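Local coordinates for sulfatase (Bacteroides fragilis CAG:558, PDB 6USS), which probably hydrolyses aryl sulfate esters as a calcium-binding member of the sulfatase family from a human gut bacterium, at residues Val77-Ala82 with Lys376-Glu381; Ile387-Gln392 with Gly404-Pro409. The protein carries 1 engineered substitution. All blocks are in the same frame, centred on the assembly; numbering follows the deposited sequence.

Interaction 1: Val77-Ala82 with Lys376-Glu381; sequences VMFTQA and KYLIIE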
loop_
_atom_site.group_PDB
_atom_site.type_symbol
_atom_site.label_atom_id
_atom_site.label_comp_id
_atom_site.label_asym_id
_atom_site.label_seq_id
_atom_site.Cartn_x
_atom_site.Cartn_y
_atom_site.Cartn_z
ATOM N N VAL A 77 24.854 19.743 7.007
ATOM C CA VAL A 77 24.726 21.124 6.560
ATOM C C VAL A 77 23.385 21.649 7.046
ATOM O O VAL A 77 22.389 20.912 7.058
ATOM C CB VAL A 77 24.847 21.253 5.022
ATOM C CG1 VAL A 77 23.740 20.470 4.316
ATOM C CG2 VAL A 77 24.847 22.735 4.568
ATOM N N MET A 78 23.373 22.915 7.474
ATOM C CA MET A 78 22.151 23.638 7.794
ATOM C C MET A 78 21.787 24.537 6.625
ATOM O O MET A 78 22.659 25.180 6.034
ATOM C CB MET A 78 22.322 24.499 9.045
ATOM C CG MET A 78 22.765 23.756 10.292
ATOM S SD MET A 78 23.262 24.920 11.584
ATOM C CE MET A 78 21.815 25.997 11.642
ATOM N N PHE A 79 20.504 24.605 6.301
ATOM C CA PHE A 79 20.025 25.557 5.305
ATOM C C PHE A 79 19.350 26.704 6.044
ATOM O O PHE A 79 18.277 26.531 6.627
ATOM C CB PHE A 79 19.081 24.891 4.309
ATOM C CG PHE A 79 19.789 24.034 3.298
ATOM C CD1 PHE A 79 20.054 22.690 3.561
ATOM C CD2 PHE A 79 20.210 24.575 2.089
ATOM C CE1 PHE A 79 20.701 21.899 2.633
ATOM C CE2 PHE A 79 20.866 23.790 1.152
ATOM C CZ PHE A 79 21.114 22.450 1.428
ATOM N N THR A 80 19.986 27.865 6.042
ATOM C CA THR A 80 19.489 29.005 6.798
ATOM C C THR A 80 18.453 29.818 6.029
ATOM O O THR A 80 17.883 30.762 6.592
ATOM C CB THR A 80 20.659 29.907 7.231
ATOM O OG1 THR A 80 21.369 30.360 6.076
ATOM C CG2 THR A 80 21.610 29.150 8.123
ATOM N N GLN A 81 18.170 29.466 4.774
ATOM C CA GLN A 81 17.164 30.170 3.977
ATOM C C GLN A 81 16.306 29.168 3.191
ATOM O O GLN A 81 16.162 29.245 1.975
ATOM C CB GLN A 81 17.837 31.196 3.063
ATOM C CG GLN A 81 17.066 32.494 2.942
ATOM C CD GLN A 81 17.823 33.616 2.199
ATOM O OE1 GLN A 81 17.461 34.791 2.300
ATOM N NE2 GLN A 81 18.866 33.252 1.462
ATOM N N ALA A 82 15.695 28.217 3.903
ATOM C CA ALA A 82 14.814 27.220 3.297
ATOM C C ALA A 82 13.351 27.619 3.471
ATOM O O ALA A 82 12.930 27.968 4.574
ATOM C CB ALA A 82 15.054 25.836 3.915
ATOM N N LYS A 376 22.076 29.785 0.359
ATOM C CA LYS A 376 21.289 29.852 -0.869
ATOM C C LYS A 376 19.862 29.379 -0.619
ATOM O O LYS A 376 19.629 28.421 0.121
ATOM C CB LYS A 376 21.937 29.014 -1.973
ATOM C CG LYS A 376 23.425 29.330 -2.198
ATOM C CD LYS A 376 23.614 30.824 -2.372
ATOM C CE LYS A 376 25.004 31.187 -2.857
ATOM N NZ LYS A 376 24.910 32.550 -3.479
ATOM N N TYR A 377 18.897 30.047 -1.234
ATOM C CA TYR A 377 17.522 29.718 -0.904
ATOM C C TYR A 377 17.002 28.566 -1.755
ATOM O O TYR A 377 17.443 28.345 -2.886
ATOM C CB TYR A 377 16.598 30.937 -1.015
ATOM C CG TYR A 377 16.548 31.728 -2.320
ATOM C CD1 TYR A 377 16.170 31.136 -3.523
ATOM C CD2 TYR A 377 16.791 33.105 -2.322
ATOM C CE1 TYR A 377 16.081 31.887 -4.706
ATOM C CE2 TYR A 377 16.716 33.858 -3.496
ATOM C CZ TYR A 377 16.358 33.243 -4.683
ATOM O OH TYR A 377 16.268 33.988 -5.847
ATOM N N LEU A 378 16.073 27.810 -1.169
ATOM C CA LEU A 378 15.381 26.729 -1.849
ATOM C C LEU A 378 13.956 26.667 -1.315
ATOM O O LEU A 378 13.643 27.239 -0.267
ATOM C CB LEU A 378 16.109 25.398 -1.654
ATOM C CG LEU A 378 16.311 24.961 -0.199
ATOM C CD1 LEU A 378 15.081 24.241 0.391
ATOM C CD2 LEU A 378 17.541 24.076 -0.104
ATOM N N ILE A 379 13.097 25.940 -2.031
ATOM C CA ILE A 379 11.689 25.854 -1.674
ATOM C C ILE A 379 11.232 24.393 -1.688
ATOM O O ILE A 379 11.780 23.558 -2.403
ATOM C CB ILE A 379 10.833 26.719 -2.618
ATOM C CG1 ILE A 379 9.371 26.736 -2.175
ATOM C CG2 ILE A 379 11.022 26.266 -4.079
ATOM C CD1 ILE A 379 8.754 28.112 -2.243
ATOM N N ILE A 380 10.184 24.109 -0.900
ATOM C CA ILE A 380 9.770 22.745 -0.557
ATOM C C ILE A 380 9.578 21.852 -1.790
ATOM O O ILE A 380 9.982 20.686 -1.782
ATOM C CB ILE A 380 8.504 22.793 0.330
ATOM C CG1 ILE A 380 8.017 21.388 0.699
ATOM C CG2 ILE A 380 7.382 23.580 -0.340
ATOM C CD1 ILE A 380 8.944 20.640 1.593
ATOM N N GLU A 381 8.982 22.364 -2.876
ATOM C CA GLU A 381 8.824 21.507 -4.059
ATOM C C GLU A 381 10.154 20.988 -4.593
ATOM O O GLU A 381 10.156 20.000 -5.336
ATOM C CB GLU A 381 8.087 22.222 -5.202
ATOM C CG GLU A 381 8.750 23.485 -5.695
ATOM C CD GLU A 381 7.995 24.734 -5.235
ATOM O OE1 GLU A 381 7.910 25.703 -6.032
ATOM O OE2 GLU A 381 7.485 24.738 -4.079
HETATM O O HOH W 1 19.423 27.941 2.591
#
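Leu378 carries the apolar part of this contact by splitting its two methyl groups between two partners. Its CD2 sits over one face of the Phe79 ring, 3.5 Å from Phe79 CD2, and the two side chains cross at about a right angle. The other branch turns to Ala82, beyond the corner in the chain, with Leu378 CD1 3.9 Å from Ala82 CB. A chi1 of 58° wedges Leu378 CG between its own backbone N and carbonyl carbon and brings the fork back toward 77-82. Met360 of strand 357-363 touches Phe79, Ala82 and Leu378 alike, so all three belong to one hydrophobic layer.

The backbone pairing is sparse. Ala82 and Leu378 form a parallel bridge, their CA atoms 5.2 Å apart, but its hydrogen bond from Leu378 N to Gln81 O is weak at 3.5 Å. The same carbonyl also receives a CA-H...O contact from Tyr377, with CA 3.2 Å from Gln81 O. Where the chain turns at Thr80 and Gln81, a water accepts from Gln81 N at 2.9 Å and donates to Lys376 O. This water lies at the edge of the Phe79 ring, in its plane.

Among the polar side chains, Gln81 and Tyr377 run side by side in the same direction, the amide tilted 66° from the ring. Gln81 NE2 approaches the ring near its plane, yet its hydrogen bond goes to Asp375 O, while Arg445 holds OE1. Tyr377 OH bonds to Arg421 O and Gly447 N.

The chemistry is thus divided: a single weak direct hydrogen bond and a bridging water join the backbones, and apolar packing supplies much of the rest. It is how a short strand, 378-379, can be added in parallel to the central mixed sheet of a sulfatase.

Interaction 2: Ile387-Gln392 with Gly404-Pro409; sequences ILEMAQ and GISFIP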
loop_
_atom_site.group_PDB
_atom_site.type_symbol
_atom_site.label_atom_id
_atom_site.label_comp_id
_atom_site.label_asym_id
_atom_site.label_seq_id
_atom_site.Cartn_x
_atom_site.Cartn_y
_atom_site.Cartn_z
ATOM N N ILE A 387 15.206 14.346 -3.650
ATOM C CA ILE A 387 15.166 13.040 -3.013
ATOM C C ILE A 387 15.289 11.934 -4.068
ATOM O O ILE A 387 15.993 10.940 -3.863
ATOM C CB ILE A 387 13.893 12.933 -2.150
ATOM C CG1 ILE A 387 14.104 13.721 -0.849
ATOM C CG2 ILE A 387 13.548 11.472 -1.885
ATOM C CD1 ILE A 387 12.845 14.166 -0.119
ATOM N N LEU A 388 14.652 12.115 -5.231
ATOM C CA LEU A 388 14.803 11.152 -6.317
ATOM C C LEU A 388 16.253 11.061 -6.786
ATOM O O LEU A 388 16.730 9.966 -7.131
ATOM C CB LEU A 388 13.876 11.533 -7.468
ATOM C CG LEU A 388 12.397 11.455 -7.064
ATOM C CD1 LEU A 388 11.499 11.914 -8.191
ATOM C CD2 LEU A 388 12.018 10.052 -6.587
ATOM N N GLU A 389 16.962 12.197 -6.818
ATOM C CA GLU A 389 18.366 12.199 -7.216
ATOM C C GLU A 389 19.239 11.553 -6.148
ATOM O O GLU A 389 20.198 10.840 -6.467
ATOM C CB GLU A 389 18.831 13.627 -7.499
ATOM C CG GLU A 389 20.328 13.767 -7.777
ATOM C CD GLU A 389 20.697 15.142 -8.346
ATOM O OE1 GLU A 389 19.779 15.984 -8.552
ATOM O OE2 GLU A 389 21.904 15.375 -8.608
ATOM N N MET A 390 18.925 11.795 -4.874
ATOM C CA MET A 390 19.650 11.121 -3.810
ATOM C C MET A 390 19.497 9.621 -3.939
ATOM O O MET A 390 20.431 8.859 -3.649
ATOM C CB MET A 390 19.145 11.584 -2.443
ATOM C CG MET A 390 19.624 12.933 -1.998
ATOM S SD MET A 390 18.522 13.512 -0.697
ATOM C CE MET A 390 19.379 14.930 -0.050
ATOM N N ALA A 391 18.311 9.179 -4.359
ATOM C CA ALA A 391 18.016 7.762 -4.527
ATOM C C ALA A 391 18.532 7.207 -5.850
ATOM O O ALA A 391 18.323 6.023 -6.141
ATOM C CB ALA A 391 16.511 7.534 -4.401
ATOM N N GLN A 392 19.220 8.034 -6.639
ATOM C CA GLN A 392 19.805 7.613 -7.907
ATOM C C GLN A 392 18.734 7.102 -8.858
ATOM O O GLN A 392 18.958 6.166 -9.626
ATOM C CB GLN A 392 20.899 6.563 -7.691
ATOM C CG GLN A 392 21.955 6.985 -6.696
ATOM C CD GLN A 392 22.919 5.859 -6.400
ATOM O OE1 GLN A 392 23.033 4.901 -7.172
ATOM N NE2 GLN A 392 23.605 5.950 -5.268
ATOM N N GLY A 404 9.857 21.869 -8.757
ATOM C CA GLY A 404 11.028 21.849 -7.897
ATOM C C GLY A 404 12.320 21.788 -8.694
ATOM O O GLY A 404 12.370 21.271 -9.813
ATOM N N ILE A 405 13.375 22.358 -8.116
ATOM C CA ILE A 405 14.718 22.337 -8.688
ATOM C C ILE A 405 15.637 21.648 -7.688
ATOM O O ILE A 405 15.696 22.049 -6.521
ATOM C CB ILE A 405 15.238 23.756 -8.999
ATOM C CG1 ILE A 405 14.289 24.515 -9.923
ATOM C CG2 ILE A 405 16.598 23.671 -9.643
ATOM C CD1 ILE A 405 14.169 23.891 -11.308
ATOM N N SER A 406 16.347 20.623 -8.142
ATOM C CA SER A 406 17.237 19.885 -7.253
ATOM C C SER A 406 18.208 20.820 -6.540
ATOM O O SER A 406 18.777 21.728 -7.154
ATOM C CB SER A 406 18.005 18.836 -8.036
ATOM O OG SER A 406 18.765 18.064 -7.145
ATOM N N PHE A 407 18.361 20.633 -5.227
ATOM C CA PHE A 407 19.365 21.360 -4.472
ATOM C C PHE A 407 20.580 20.495 -4.174
ATOM O O PHE A 407 21.417 20.878 -3.352
ATOM C CB PHE A 407 18.787 21.944 -3.173
ATOM C CG PHE A 407 17.985 20.971 -2.322
ATOM C CD1 PHE A 407 18.618 19.993 -1.557
ATOM C CD2 PHE A 407 16.599 21.081 -2.234
ATOM C CE1 PHE A 407 17.885 19.101 -0.759
ATOM C CE2 PHE A 407 15.853 20.192 -1.429
ATOM C CZ PHE A 407 16.502 19.201 -0.689
ATOM N N ILE A 408 20.700 19.345 -4.833
ATOM C CA ILE A 408 21.887 18.500 -4.711
ATOM C C ILE A 408 23.134 19.321 -5.047
ATOM O O ILE A 408 24.183 19.122 -4.407
ATOM C CB ILE A 408 21.774 17.241 -5.596
ATOM C CG1 ILE A 408 20.982 16.130 -4.908
ATOM C CG2 ILE A 408 23.135 16.632 -5.857
ATOM C CD1 ILE A 408 19.749 16.573 -4.192
ATOM N N PRO A 409 23.102 20.244 -6.019
ATOM C CA PRO A 409 24.294 21.090 -6.229
ATOM C C PRO A 409 24.643 21.959 -5.033
ATOM O O PRO A 409 25.814 22.331 -4.890
ATOM C CB PRO A 409 23.932 21.933 -7.464
ATOM C CG PRO A 409 23.026 21.075 -8.223
ATOM C CD PRO A 409 22.194 20.326 -7.183
#
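The carboxylate of Glu389 is the flat group that gathers most of this contact, and Ile408 lies against one of its faces. Ile408 CG1 stands almost directly above Glu389 CD at 3.6 Å, and Ile408 CG2 comes within 3.3 Å of Glu389 OE2. From the same side of the plane Ser406 OG donates a hydrogen bond to Glu389 OE1, 2.7 Å away and 45° out of the carboxylate plane. The second flat group, the Phe407 ring, is met obliquely by Met390 CE, 4.5 Å from Phe407 CE1; Phe383 stacks on this ring edge-to-face.

Extended torsions (chi1 174°, chi2 168°) carry the Glu389 carboxylate well clear of its helix, so that its chain slides past Ile408 in the opposite direction. Met390 adds a looser apolar contact, its CG 4.3 Å from Ile408 CD1. Deeper in, Met390 packs on Ile36, Ile316 and Ile318, which places the last turn of helix 383-390 on strands 35-41 and 315-321 of the mixed sheet. The turn itself closes in a Schellman motif at Gln392.

Ser406 works in two directions. While donating to Glu389, its OG accepts from Ile408 N at 3.3 Å, forming an ST turn just where Phe407 takes the N-cap position of helix 408-412. Phe407 N in turn bonds to Ser386 OG, a second polar tie between helix 383-390 and this loop.

Since the hydroxyl proton is committed to Glu389 while the same oxygen accepts from Ile408 N, the serine relays the contact from carboxylate to helix start. A negative charge beside the N-terminal end of helix 408-412 would probably be favoured there, even though isoleucine carbons press on one face of the carboxylate.

Interaction 1 and interaction 2 follow one another along the chain: strand 378-379 leads straight into helix 383-390, and both segments of interaction 2 come after those of interaction 1. Their centres are 13 Å apart, in the same half of the molecule. They touch through Leu378 CD2, 3.8 Å from Phe407 CD2, and through packing of Glu381 on Gly404. Helix 408-412 also serves both, since its Leu410 and Leu411 pack on Phe79. Interaction 1 adds a strand to the mixed sheet, and interaction 2 ties helix 383-390, which packs on that sheet, to the start of helix 408-412. Interaction 1 lies nearer the calcium site, with Ala82 about 11 Å from Asp322, side chain to side chain.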